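Local coordinates for erythrocyte membrane protein 1 (Plasmodium falciparum, PDB 2XU0) that probably binds host cell surface receptors as a parasite adhesin, this chain being its N-terminal segment and first Duffy-binding-like domain, a rosetting domain, at residues Thr153-Val161 / Trp256-Ile264. The protein carries 10 engineered substitutions. Residues are numbered along the deposited sequence; the frame is centred on the assembly and turned at random.
Sequences TAHDLLGNV and WWTINREQI. Engineered in segment 153-161: Ala154 (natural residue Thr).
Trp256 reaches across to the first turns of helix 154-175 and lies in the hollow formed by Ala154, Leu157, Leu158 and Val161. With its CG anti to the backbone N (chi1 -168°), the indole is carried over to that helix, where Leu157 CD2 sits above one face, 3.7 Å from the centroid of the six-membered ring, a CH-pi contact. Around the rim, the engineered Ala154 brings its CB to 3.6 Å from Trp256 NE1, while Leu158 N approaches Trp256 CZ2 at 3.5 Å. Asn260 ND2 lies above the rim of the opposite face and donates to Trp256 O at 3.0 Å, an acceptor shared with Asn260 N. Asn260 ND2 also bonds to Leu48 O and Asn260 OD1 to Gly50 N; Asn260 CB packs 3.7 Å from Leu158 CD1. Gln263 runs extended beyond CG and crosses the Leu158 side chain at about a right angle, its OE1 3.3 Å from Leu158 CD2; its NE2 bonds to Gly50 O, so the 48-50 loop ties down both amides beside the leucine. Ile264 ends the interface, with CG1 3.8 Å from Val161 CG1 and also against Leu158 CD1. Beyond the pair, Leu157 also packs on helix 216-231 and Trp256 on Val203 of helix 186-204. Leu158 fits among Trp256, Asn260, Gln263 and Ile264 as Trp256 fits into its own hollow, reciprocal knobs-into-holes packing between segments whose axes cross at -42°, a buried helix pair of the alpha-helical Duffy-binding-like fold.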
loop_
_atom_site.group_PDB
_atom_site.type_symbol
_atom_site.label_atom_id
_atom_site.label_comp_id
_atom_site.label_asym_id
_atom_site.label_seq_id
_atom_site.Cartn_x
_atom_site.Cartn_y
_atom_site.Cartn_z
ATOM N N THR A 153 18.136 -7.104 24.994
ATOM C CA THR A 153 18.802 -5.855 24.600
ATOM C C THR A 153 18.330 -5.343 23.242
ATOM O O THR A 153 17.698 -6.083 22.480
ATOM C CB THR A 153 20.332 -6.054 24.565
ATOM O OG1 THR A 153 20.663 -6.962 23.510
ATOM C CG2 THR A 153 20.915 -6.526 25.912
ATOM N N ALA A 154 18.725 -4.094 22.918
ATOM C CA ALA A 154 18.488 -3.423 21.639
ATOM C C ALA A 154 19.102 -4.227 20.494
ATOM O O ALA A 154 18.528 -4.265 19.403
ATOM C CB ALA A 154 19.081 -2.030 21.674
ATOM N N HIS A 155 20.246 -4.904 20.751
ATOM C CA HIS A 155 20.919 -5.749 19.760
ATOM C C HIS A 155 20.124 -7.013 19.527
ATOM O O HIS A 155 20.027 -7.457 18.386
ATOM C CB HIS A 155 22.351 -6.100 20.193
ATOM C CG HIS A 155 23.122 -4.925 20.689
ATOM N ND1 HIS A 155 23.418 -4.776 22.031
ATOM C CD2 HIS A 155 23.604 -3.858 20.012
ATOM C CE1 HIS A 155 24.083 -3.635 22.124
ATOM N NE2 HIS A 155 24.209 -3.043 20.933
ATOM N N ASP A 156 19.540 -7.597 20.600
ATOM C CA ASP A 156 18.722 -8.814 20.474
ATOM C C ASP A 156 17.485 -8.541 19.640
ATOM O O ASP A 156 17.117 -9.368 18.822
ATOM C CB ASP A 156 18.316 -9.387 21.849
ATOM C CG ASP A 156 19.467 -9.811 22.751
ATOM O OD1 ASP A 156 20.517 -10.238 22.222
ATOM O OD2 ASP A 156 19.313 -9.723 23.986
ATOM N N LEU A 157 16.853 -7.376 19.837
ATOM C CA LEU A 157 15.659 -6.970 19.092
ATOM C C LEU A 157 16.000 -6.720 17.623
ATOM O O LEU A 157 15.323 -7.256 16.746
ATOM C CB LEU A 157 15.045 -5.716 19.720
ATOM C CG LEU A 157 13.800 -5.154 19.013
ATOM C CD1 LEU A 157 12.638 -6.123 19.089
ATOM C CD2 LEU A 157 13.435 -3.807 19.579
ATOM N N LEU A 158 17.088 -5.971 17.356
ATOM C CA LEU A 158 17.513 -5.695 15.984
ATOM C C LEU A 158 17.672 -6.976 15.200
ATOM O O LEU A 158 17.160 -7.055 14.080
ATOM C CB LEU A 158 18.800 -4.841 15.924
ATOM C CG LEU A 158 19.267 -4.494 14.492
ATOM C CD1 LEU A 158 18.380 -3.465 13.842
ATOM C CD2 LEU A 158 20.686 -4.075 14.467
ATOM N N GLY A 159 18.313 -7.981 15.818
ATOM C CA GLY A 159 18.529 -9.297 15.224
ATOM C C GLY A 159 17.243 -9.870 14.678
ATOM O O GLY A 159 17.153 -10.144 13.485
ATOM N N ASN A 160 16.211 -9.959 15.534
ATOM C CA ASN A 160 14.868 -10.429 15.157
ATOM C C ASN A 160 14.217 -9.616 14.036
ATOM O O ASN A 160 13.699 -10.197 13.082
ATOM C CB ASN A 160 13.950 -10.469 16.385
ATOM C CG ASN A 160 14.371 -11.528 17.371
ATOM O OD1 ASN A 160 15.090 -11.263 18.339
ATOM N ND2 ASN A 160 13.973 -12.758 17.116
ATOM N N VAL A 161 14.286 -8.272 14.135
ATOM C CA VAL A 161 13.720 -7.350 13.142
ATOM C C VAL A 161 14.414 -7.474 11.788
ATOM O O VAL A 161 13.751 -7.434 10.754
ATOM C CB VAL A 161 13.611 -5.886 13.682
ATOM C CG1 VAL A 161 13.040 -4.940 12.608
ATOM C CG2 VAL A 161 12.737 -5.838 14.944
ATOM N N TRP A 256 14.204 4.134 18.864
ATOM C CA TRP A 256 14.810 2.882 18.464
ATOM C C TRP A 256 14.633 2.705 16.957
ATOM O O TRP A 256 15.599 2.385 16.276
ATOM C CB TRP A 256 14.214 1.691 19.232
ATOM C CG TRP A 256 15.015 0.432 19.037
ATOM C CD1 TRP A 256 16.095 0.033 19.765
ATOM C CD2 TRP A 256 14.876 -0.516 17.968
ATOM N NE1 TRP A 256 16.602 -1.143 19.256
ATOM C CE2 TRP A 256 15.878 -1.499 18.147
ATOM C CE3 TRP A 256 13.992 -0.640 16.877
ATOM C CZ2 TRP A 256 16.020 -2.593 17.282
ATOM C CZ3 TRP A 256 14.119 -1.737 16.034
ATOM C CH2 TRP A 256 15.138 -2.687 16.227
ATOM N N TRP A 257 13.407 2.942 16.428
ATOM C CA TRP A 257 13.151 2.792 15.000
ATOM C C TRP A 257 14.052 3.713 14.196
ATOM O O TRP A 257 14.770 3.268 13.304
ATOM C CB TRP A 257 11.669 3.036 14.646
ATOM C CG TRP A 257 11.428 2.937 13.161
ATOM C CD1 TRP A 257 11.343 3.974 12.278
ATOM C CD2 TRP A 257 11.531 1.744 12.366
ATOM N NE1 TRP A 257 11.241 3.496 10.989
ATOM C CE2 TRP A 257 11.424 2.134 11.007
ATOM C CE3 TRP A 257 11.674 0.376 12.673
ATOM C CZ2 TRP A 257 11.371 1.205 9.969
ATOM C CZ3 TRP A 257 11.627 -0.549 11.641
ATOM C CH2 TRP A 257 11.497 -0.133 10.304
ATOM N N THR A 258 13.993 5.002 14.511
ATOM C CA THR A 258 14.770 6.044 13.860
ATOM C C THR A 258 16.250 5.715 13.820
ATOM O O THR A 258 16.877 5.911 12.780
ATOM C CB THR A 258 14.468 7.380 14.526
ATOM O OG1 THR A 258 13.065 7.618 14.373
ATOM C CG2 THR A 258 15.249 8.535 13.904
ATOM N N ILE A 259 16.786 5.185 14.934
ATOM C CA ILE A 259 18.192 4.846 15.062
ATOM C C ILE A 259 18.592 3.640 14.223
ATOM O O ILE A 259 19.651 3.662 13.593
ATOM C CB ILE A 259 18.608 4.747 16.559
ATOM C CG1 ILE A 259 18.705 6.163 17.191
ATOM C CG2 ILE A 259 19.942 3.992 16.736
ATOM C CD1 ILE A 259 18.357 6.201 18.722
ATOM N N ASN A 260 17.731 2.615 14.162
ATOM C CA ASN A 260 18.060 1.390 13.449
ATOM C C ASN A 260 17.457 1.243 12.080
ATOM O O ASN A 260 17.721 0.234 11.429
ATOM C CB ASN A 260 17.716 0.179 14.329
ATOM C CG ASN A 260 18.533 0.131 15.595
ATOM O OD1 ASN A 260 19.686 -0.287 15.593
ATOM N ND2 ASN A 260 17.995 0.661 16.670
ATOM N N ARG A 261 16.636 2.209 11.630
ATOM C CA ARG A 261 15.929 2.104 10.340
ATOM C C ARG A 261 16.818 1.837 9.135
ATOM O O ARG A 261 16.403 1.138 8.225
ATOM C CB ARG A 261 14.974 3.294 10.100
ATOM C CG ARG A 261 15.681 4.629 9.844
ATOM C CD ARG A 261 14.711 5.796 9.798
ATOM N NE ARG A 261 13.867 5.791 8.598
ATOM C CZ ARG A 261 14.183 6.366 7.447
ATOM N NH1 ARG A 261 15.352 6.982 7.303
ATOM N NH2 ARG A 261 13.336 6.338 6.434
ATOM N N GLU A 262 18.050 2.376 9.144
ATOM C CA GLU A 262 18.996 2.214 8.050
ATOM C C GLU A 262 19.402 0.761 7.835
ATOM O O GLU A 262 19.336 0.309 6.704
ATOM C CB GLU A 262 20.211 3.116 8.256
ATOM C CG GLU A 262 21.180 3.029 7.097
ATOM C CD GLU A 262 22.464 3.797 7.324
ATOM O OE1 GLU A 262 23.547 3.176 7.235
ATOM O OE2 GLU A 262 22.386 5.020 7.578
ATOM N N GLN A 263 19.810 0.041 8.899
ATOM C CA GLN A 263 20.180 -1.395 8.859
ATOM C C GLN A 263 18.953 -2.232 8.507
ATOM O O GLN A 263 19.045 -3.167 7.696
ATOM C CB GLN A 263 20.680 -1.889 10.225
ATOM C CG GLN A 263 21.732 -1.048 10.900
ATOM C CD GLN A 263 22.107 -1.658 12.221
ATOM O OE1 GLN A 263 22.706 -2.741 12.280
ATOM N NE2 GLN A 263 21.744 -0.980 13.310
ATOM N N ILE A 264 17.788 -1.877 9.087
ATOM C CA ILE A 264 16.526 -2.562 8.781
ATOM C C ILE A 264 16.240 -2.488 7.259
ATOM O O ILE A 264 15.929 -3.516 6.644
ATOM C CB ILE A 264 15.357 -2.061 9.688
ATOM C CG1 ILE A 264 15.590 -2.533 11.162
ATOM C CG2 ILE A 264 13.967 -2.580 9.161
ATOM C CD1 ILE A 264 15.071 -1.559 12.344
#